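Local coordinates for pentatricopeptide repeat-containing protein 10, chloroplastic (PDB 4M59), which binds specific intergenic chloroplast RNA segments near atpH and psaJ and acts as a barrier to exonucleases, so stabilising the mRNA, at residues A[288-293]-A[320-325]; A[296-301]-A[330-335]. The protein carries 4 engineered substitutions. One frame throughout, in Å; residues are numbered along the deposited sequence.

Contact 1: residues A[288-293]-A[320-325]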
ATOM      1  N   VAL A 288      12.654  15.581 -11.171  1.00 69.39           N
ATOM      2  CA  VAL A 288      11.413  16.321 -11.035  1.00 70.91           C
ATOM      3  C   VAL A 288      10.221  15.543 -11.578  1.00 71.50           C
ATOM      4  O   VAL A 288       9.128  15.613 -11.037  1.00 73.21           O
ATOM      5  CB  VAL A 288      11.516  17.698 -11.690  1.00 76.24           C
ATOM      6  CG1 VAL A 288      12.400  17.624 -12.891  1.00 74.11           C
ATOM      7  CG2 VAL A 288      10.163  18.228 -12.068  1.00 77.58           C
ATOM      8  N   MET A 289      10.438  14.780 -12.635  1.00 73.66           N
ATOM      9  CA  MET A 289       9.374  13.954 -13.172  1.00 73.97           C
ATOM     10  C   MET A 289       8.917  12.950 -12.133  1.00 74.95           C
ATOM     11  O   MET A 289       7.728  12.795 -11.881  1.00 76.47           O
ATOM     12  CB  MET A 289       9.828  13.240 -14.442  1.00 73.15           C
ATOM     13  CG  MET A 289       9.048  13.649 -15.675  1.00 72.93           C
ATOM     14  SD  MET A 289       9.486  12.774 -17.174  1.00 71.07           S
ATOM     15  CE  MET A 289      11.187  13.232 -17.330  1.00 69.83           C
ATOM     16  N   THR A 290       9.878  12.286 -11.513  1.00 68.23           N
ATOM     17  CA  THR A 290       9.590  11.254 -10.541  1.00 68.93           C
ATOM     18  C   THR A 290       8.955  11.843  -9.311  1.00 70.82           C
ATOM     19  O   THR A 290       8.188  11.188  -8.627  1.00 72.05           O
ATOM     20  CB  THR A 290      10.853  10.578 -10.131  1.00 74.20           C
ATOM     21  OG1 THR A 290      11.788  10.671 -11.204  1.00 72.82           O
ATOM     22  CG2 THR A 290      10.599   9.146  -9.838  1.00 74.27           C
ATOM     23  N   ALA A 291       9.282  13.091  -9.034  1.00 64.52           N
ATOM     24  CA  ALA A 291       8.715  13.783  -7.898  1.00 66.48           C
ATOM     25  C   ALA A 291       7.222  13.880  -8.059  1.00 68.40           C
ATOM     26  O   ALA A 291       6.474  13.469  -7.194  1.00 70.16           O
ATOM     27  CB  ALA A 291       9.306  15.146  -7.778  1.00 63.88           C
ATOM     28  N   TYR A 292       6.796  14.417  -9.187  1.00 72.38           N
ATOM     29  CA  TYR A 292       5.385  14.542  -9.481  1.00 74.41           C
ATOM     30  C   TYR A 292       4.717  13.193  -9.552  1.00 74.76           C
ATOM     31  O   TYR A 292       3.542  13.058  -9.234  1.00 77.13           O
ATOM     32  CB  TYR A 292       5.192  15.297 -10.781  1.00 74.25           C
ATOM     33  CG  TYR A 292       5.423  16.756 -10.606  1.00 74.79           C
ATOM     34  CD1 TYR A 292       4.397  17.589 -10.243  1.00 77.40           C
ATOM     35  CD2 TYR A 292       6.674  17.299 -10.759  1.00 72.85           C
ATOM     36  CE1 TYR A 292       4.605  18.914 -10.058  1.00 77.89           C
ATOM     37  CE2 TYR A 292       6.888  18.629 -10.583  1.00 73.31           C
ATOM     38  CZ  TYR A 292       5.850  19.431 -10.231  1.00 75.78           C
ATOM     39  OH  TYR A 292       6.052  20.770 -10.046  1.00 76.24           O
ATOM     40  N   GLY A 293       5.468  12.192  -9.971  1.00 67.07           N
ATOM     41  CA  GLY A 293       4.943  10.855 -10.003  1.00 67.14           C
ATOM     42  C   GLY A 293       4.620  10.413  -8.603  1.00 68.81           C
ATOM     43  O   GLY A 293       3.470  10.160  -8.278  1.00 71.05           O
ATOM     44  N   TYR A 320      12.736   6.334 -20.369  1.00 66.54           N
ATOM     45  CA  TYR A 320      11.450   5.891 -20.861  1.00 66.27           C
ATOM     46  C   TYR A 320      10.799   4.877 -19.942  1.00 66.96           C
ATOM     47  O   TYR A 320       9.623   4.992 -19.655  1.00 66.99           O
ATOM     48  CB  TYR A 320      11.590   5.325 -22.268  1.00 68.31           C
ATOM     49  CG  TYR A 320      11.372   6.317 -23.385  1.00 66.61           C
ATOM     50  CD1 TYR A 320      10.118   6.813 -23.653  1.00 66.13           C
ATOM     51  CD2 TYR A 320      12.405   6.725 -24.195  1.00 65.55           C
ATOM     52  CE1 TYR A 320       9.906   7.700 -24.671  1.00 64.89           C
ATOM     53  CE2 TYR A 320      12.200   7.611 -25.211  1.00 63.92           C
ATOM     54  CZ  TYR A 320      10.949   8.094 -25.440  1.00 63.69           C
ATOM     55  OH  TYR A 320      10.725   8.980 -26.455  1.00 63.40           O
ATOM     56  N   ASN A 321      11.552   3.882 -19.487  1.00 59.00           N
ATOM     57  CA  ASN A 321      11.005   2.884 -18.579  1.00 59.59           C
ATOM     58  C   ASN A 321      10.471   3.532 -17.334  1.00 59.71           C
ATOM     59  O   ASN A 321       9.485   3.102 -16.768  1.00 60.01           O
ATOM     60  CB  ASN A 321      12.067   1.891 -18.143  1.00 57.89           C
ATOM     61  CG  ASN A 321      12.718   1.207 -19.280  1.00 58.30           C
ATOM     62  OD1 ASN A 321      13.830   0.729 -19.171  1.00 59.21           O
ATOM     63  ND2 ASN A 321      12.019   1.142 -20.393  1.00 57.79           N
ATOM     64  N   LEU A 322      11.169   4.564 -16.906  1.00 60.44           N
ATOM     65  CA  LEU A 322      10.794   5.316 -15.744  1.00 60.79           C
ATOM     66  C   LEU A 322       9.409   5.866 -15.959  1.00 60.96           C
ATOM     67  O   LEU A 322       8.550   5.758 -15.101  1.00 61.76           O
ATOM     68  CB  LEU A 322      11.803   6.441 -15.558  1.00 67.73           C
ATOM     69  CG  LEU A 322      11.739   7.403 -14.390  1.00 68.22           C
ATOM     70  CD1 LEU A 322      13.136   7.685 -13.977  1.00 68.12           C
ATOM     71  CD2 LEU A 322      11.070   8.701 -14.768  1.00 68.25           C
ATOM     72  N   VAL A 323       9.190   6.439 -17.131  1.00 60.26           N
ATOM     73  CA  VAL A 323       7.921   7.057 -17.459  1.00 60.65           C
ATOM     74  C   VAL A 323       6.833   6.017 -17.624  1.00 61.03           C
ATOM     75  O   VAL A 323       5.706   6.207 -17.203  1.00 62.16           O
ATOM     76  CB  VAL A 323       8.027   7.855 -18.747  1.00 64.88           C
ATOM     77  CG1 VAL A 323       6.747   8.576 -19.018  1.00 65.69           C
ATOM     78  CG2 VAL A 323       9.145   8.838 -18.646  1.00 64.45           C
ATOM     79  N   LEU A 324       7.190   4.903 -18.238  1.00 57.02           N
ATOM     80  CA  LEU A 324       6.255   3.818 -18.447  1.00 57.23           C
ATOM     81  C   LEU A 324       5.774   3.260 -17.130  1.00 58.10           C
ATOM     82  O   LEU A 324       4.595   2.986 -16.960  1.00 58.76           O
ATOM     83  CB  LEU A 324       6.905   2.723 -19.284  1.00 55.73           C
ATOM     84  CG  LEU A 324       7.186   3.119 -20.727  1.00 54.87           C
ATOM     85  CD1 LEU A 324       8.040   2.114 -21.406  1.00 54.79           C
ATOM     86  CD2 LEU A 324       5.903   3.272 -21.468  1.00 54.73           C
ATOM     87  N   GLY A 325       6.693   3.104 -16.191  1.00 67.47           N
ATOM     88  CA  GLY A 325       6.363   2.573 -14.895  1.00 68.17           C
ATOM     89  C   GLY A 325       5.308   3.394 -14.218  1.00 69.41           C
ATOM     90  O   GLY A 325       4.382   2.864 -13.632  1.00 70.24           O
TER
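L322 reaches from helix 317-328 toward helix 282-295 and meets T290. It has the largest buried area of the contact, ahead of M289. Its CD2 comes to 4.1 Å from T290 OG1. The two side chains cross at about a right angle, and both L322 methyls lie near the hydroxyl, CD1 only slightly farther than CD2. L322 CG stands anti to the backbone N (chi1 -178°), which carries the branch out across the gap between the helices. The T290 hydroxyl makes only a van der Waals approach here, because a methyl cannot pair with it. No hydrogen bond joins the two segments.

One residue back from T290 and one on from L322, M289 points at V323. The M289 chain runs out straight past CG and then turns at the sulfur (chi3 -61°). The touching atoms are M289 SD and V323 CG2, 4.2 Å apart. This is an apolar contact, made through a single methyl of the valine.

The backbones stay well apart, with T290 CA and L322 CA at 8.0 Å. The side chains bridge that space with light touches, and the total buried surface is only 135 Å². M289 also packs on A301, L304 and F305 of helix 298-310, and V323 on M339 of helix 333-346. L322 also touches T594 of the second subunit. The segments fall in the predicted repeats PPR 7 and PPR 8. Helices of successive repeats laid side by side in this way are characteristic of the right-handed superhelical alpha-solenoid of pentatricopeptide repeat proteins.

Contact 2: residues A[296-301]-A[330-335]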
ATOM      1  N   GLY A 296       1.615  11.700  -7.130  0.59 81.60           N
ATOM      2  CA  GLY A 296       0.381  11.249  -7.726  0.59 83.39           C
ATOM      3  C   GLY A 296      -0.114  12.216  -8.769  0.59 83.95           C
ATOM      4  O   GLY A 296      -1.281  12.198  -9.146  0.59 86.14           O
ATOM      5  N   LYS A 297       0.779  13.073  -9.237  1.00 91.73           N
ATOM      6  CA  LYS A 297       0.423  14.005 -10.272  1.00 92.04           C
ATOM      7  C   LYS A 297       1.250  13.727 -11.509  1.00 89.00           C
ATOM      8  O   LYS A 297       2.323  14.276 -11.693  1.00 86.92           O
ATOM      9  CB  LYS A 297       0.575  15.441  -9.775  1.00 96.65           C
ATOM     10  CG  LYS A 297      -0.521  15.844  -8.801  0.44 99.80           C
ATOM     11  CD  LYS A 297      -0.526  17.324  -8.498  0.92100.61           C
ATOM     12  CE  LYS A 297       0.659  17.725  -7.656  1.00 99.26           C
ATOM     13  NZ  LYS A 297       0.377  18.977  -6.926  0.73100.89           N
ATOM     14  N   VAL A 298       0.715  12.859 -12.357  1.00 76.77           N
ATOM     15  CA  VAL A 298       1.467  12.263 -13.445  1.00 73.69           C
ATOM     16  C   VAL A 298       1.241  12.917 -14.790  1.00 73.36           C
ATOM     17  O   VAL A 298       2.059  12.789 -15.692  1.00 70.69           O
ATOM     18  CB  VAL A 298       1.092  10.811 -13.579  1.00 82.62           C
ATOM     19  CG1 VAL A 298       1.706  10.014 -12.463  1.00 81.84           C
ATOM     20  CG2 VAL A 298      -0.392  10.689 -13.513  1.00 85.87           C
ATOM     21  N   ASP A 299       0.133  13.614 -14.938  1.00 83.43           N
ATOM     22  CA  ASP A 299      -0.143  14.272 -16.191  1.00 83.38           C
ATOM     23  C   ASP A 299       0.829  15.413 -16.343  1.00 81.84           C
ATOM     24  O   ASP A 299       1.155  15.813 -17.451  1.00 80.40           O
ATOM     25  CB  ASP A 299      -1.570  14.764 -16.215  1.00 80.38           C
ATOM     26  CG  ASP A 299      -2.522  13.781 -15.575  0.20 82.49           C
ATOM     27  OD1 ASP A 299      -2.452  13.630 -14.341  0.53 83.27           O
ATOM     28  OD2 ASP A 299      -3.332  13.165 -16.295  1.00 83.40           O
ATOM     29  N   GLU A 300       1.311  15.922 -15.219  1.00 91.13           N
ATOM     30  CA  GLU A 300       2.302  16.981 -15.230  1.00 89.68           C
ATOM     31  C   GLU A 300       3.645  16.457 -15.683  1.00 86.23           C
ATOM     32  O   GLU A 300       4.306  17.058 -16.515  1.00 84.55           O
ATOM     33  CB  GLU A 300       2.450  17.628 -13.854  0.36 87.75           C
ATOM     34  CG  GLU A 300       1.290  18.508 -13.422  1.00 90.98           C
ATOM     35  CD  GLU A 300       1.708  19.567 -12.424  1.00 91.52           C
ATOM     36  OE1 GLU A 300       0.881  19.966 -11.581  1.00 93.99           O
ATOM     37  OE2 GLU A 300       2.865  20.015 -12.490  0.26 89.42           O
ATOM     38  N   ALA A 301       4.058  15.339 -15.114  1.00 73.17           N
ATOM     39  CA  ALA A 301       5.360  14.800 -15.423  1.00 70.26           C
ATOM     40  C   ALA A 301       5.440  14.522 -16.892  1.00 68.63           C
ATOM     41  O   ALA A 301       6.469  14.699 -17.522  1.00 66.53           O
ATOM     42  CB  ALA A 301       5.591  13.554 -14.644  1.00 69.84           C
ATOM     43  N   LYS A 330      -1.092   3.402 -13.344  1.00 77.37           N
ATOM     44  CA  LYS A 330      -2.351   4.025 -13.733  1.00 79.39           C
ATOM     45  C   LYS A 330      -2.954   3.208 -14.861  1.00 77.43           C
ATOM     46  O   LYS A 330      -4.078   3.449 -15.296  1.00 78.28           O
ATOM     47  CB  LYS A 330      -2.121   5.466 -14.184  1.00 94.94           C
ATOM     48  CG  LYS A 330      -2.396   6.504 -13.110  1.00 98.56           C
ATOM     49  CD  LYS A 330      -1.918   6.033 -11.746  1.00 98.90           C
ATOM     50  CE  LYS A 330      -2.708   6.688 -10.626  1.00103.28           C
ATOM     51  NZ  LYS A 330      -2.177   8.034 -10.286  1.00104.43           N
ATOM     52  N   SER A 331      -2.184   2.231 -15.322  1.00 78.04           N
ATOM     53  CA  SER A 331      -2.615   1.336 -16.373  1.00 76.32           C
ATOM     54  C   SER A 331      -3.088   2.100 -17.580  1.00 76.49           C
ATOM     55  O   SER A 331      -4.104   1.777 -18.169  1.00 76.29           O
ATOM     56  CB  SER A 331      -3.740   0.448 -15.879  1.00 84.11           C
ATOM     57  OG  SER A 331      -4.926   1.198 -15.773  1.00 85.93           O
ATOM     58  N   ARG A 332      -2.346   3.127 -17.950  1.00 84.13           N
ATOM     59  CA  ARG A 332      -2.736   3.937 -19.087  1.00 84.60           C
ATOM     60  C   ARG A 332      -2.255   3.285 -20.356  1.00 82.47           C
ATOM     61  O   ARG A 332      -1.311   3.738 -20.980  1.00 81.68           O
ATOM     62  CB  ARG A 332      -2.211   5.367 -18.939  1.00 89.08           C
ATOM     63  CG  ARG A 332      -3.079   6.231 -18.018  1.00 92.30           C
ATOM     64  CD  ARG A 332      -2.285   7.263 -17.244  0.62 93.71           C
ATOM     65  NE  ARG A 332      -2.125   8.530 -17.951  0.57 94.66           N
ATOM     66  CZ  ARG A 332      -2.724   9.661 -17.607  1.00 98.02           C
ATOM     67  NH1 ARG A 332      -2.514  10.763 -18.309  0.53 98.35           N
ATOM     68  NH2 ARG A 332      -3.532   9.693 -16.564  1.00101.01           N
ATOM     69  N   PHE A 333      -2.922   2.198 -20.730  1.00 77.26           N
ATOM     70  CA  PHE A 333      -2.513   1.357 -21.849  1.00 75.63           C
ATOM     71  C   PHE A 333      -2.175   2.101 -23.141  1.00 75.32           C
ATOM     72  O   PHE A 333      -1.053   2.013 -23.638  1.00 74.15           O
ATOM     73  CB  PHE A 333      -3.573   0.291 -22.127  1.00 71.76           C
ATOM     74  CG  PHE A 333      -3.971  -0.495 -20.912  1.00 71.90           C
ATOM     75  CD1 PHE A 333      -3.049  -0.758 -19.913  1.00 71.83           C
ATOM     76  CD2 PHE A 333      -5.263  -0.968 -20.768  1.00 72.14           C
ATOM     77  CE1 PHE A 333      -3.411  -1.480 -18.794  1.00 72.10           C
ATOM     78  CE2 PHE A 333      -5.631  -1.693 -19.650  1.00 72.42           C
ATOM     79  CZ  PHE A 333      -4.703  -1.948 -18.659  1.00 72.48           C
ATOM     80  N   THR A 334      -3.148   2.816 -23.699  1.00 74.01           N
ATOM     81  CA  THR A 334      -2.976   3.408 -25.011  1.00 73.68           C
ATOM     82  C   THR A 334      -1.771   4.315 -25.111  1.00 73.23           C
ATOM     83  O   THR A 334      -1.040   4.274 -26.085  1.00 71.66           O
ATOM     84  CB  THR A 334      -4.213   4.174 -25.404  1.00 82.91           C
ATOM     85  OG1 THR A 334      -5.329   3.281 -25.393  1.00 82.64           O
ATOM     86  CG2 THR A 334      -4.063   4.726 -26.779  1.00 82.60           C
ATOM     87  N   VAL A 335      -1.565   5.132 -24.090  1.00 69.26           N
ATOM     88  CA  VAL A 335      -0.429   6.039 -24.048  1.00 68.64           C
ATOM     89  C   VAL A 335       0.873   5.285 -23.828  1.00 66.60           C
ATOM     90  O   VAL A 335       1.909   5.644 -24.368  1.00 65.16           O
ATOM     91  CB  VAL A 335      -0.623   7.104 -22.956  1.00 70.43           C
ATOM     92  CG1 VAL A 335       0.690   7.573 -22.415  1.00 69.28           C
ATOM     93  CG2 VAL A 335      -1.402   8.269 -23.499  1.00 72.51           C
TER
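D299 OD2 is gripped by both terminal nitrogens of R332. The firmer bond comes from R332 NH1 to D299 OD2, 3.2 Å long with an N-H...O angle of 145°. The second, from R332 NH2 to D299 OD2 at 3.5 Å, is weak. Together they form a forked salt bridge on one carboxylate oxygen. It is not the flat, two-oxygen pairing of a carboxylate with a guanidinium. The two planes are 74° apart, and NH1 meets OD2 from above the carboxylate plane. D299 OD2 itself lies at the edge of the guanidinium, near its plane.

The arginine chain bends at chi2 and again at chi3 (88°). This brings its end over to the first turn of helix 298-310. V298 lies beside the pair, its CG2 4.5 Å from R332 NH2, and packs on M326 of helix 317-328. R332 also rests on L327 of that helix. An alanine at R332 would remove both donors, so D299 would probably lose its salt-bridge partner and be set free to turn.

K330 adds to the buried surface on the G296 side. K330 NZ stands 4.4 Å from G296 O, too far to count as a bond, and 6.9 Å from D299 OD1. Its charge may still add to the attraction at long range. G296 and S331 each end a helix with a Schellman motif, and R332 takes the N-cap position of helix 333-346.

The contact joins one salt bridge to the packing of V298 and the K330 chain, and it lies at the surface. D299 sits near a helix start, where the helix dipole would tend to stabilise its negative charge. Long, bent bonds to an exposed carboxylate suggest a pairing of modest strength.

In the fold
Contacts 1 and 2 tie the same two predicted repeats, PPR 7 and PPR 8, at two neighbouring places. Their centres are about 9 Å apart. Contact 1 joins helices 282-295 and 317-328, while contact 2 joins the turns and starts of the helices that follow. The segments alternate along the chain. They also touch directly: Y292 O and K297 N, 2.8 Å apart, make a probable hydrogen bond, and G293 CA packs on V298 CG1 at 4.2 Å. Contact 1 has no hydrogen bond across it; contact 2 has a salt bridge. The nearest atoms of contacts 1 and 2 lie about 9 Å and 8 Å from the bound RNA, so both are close to it without touching it.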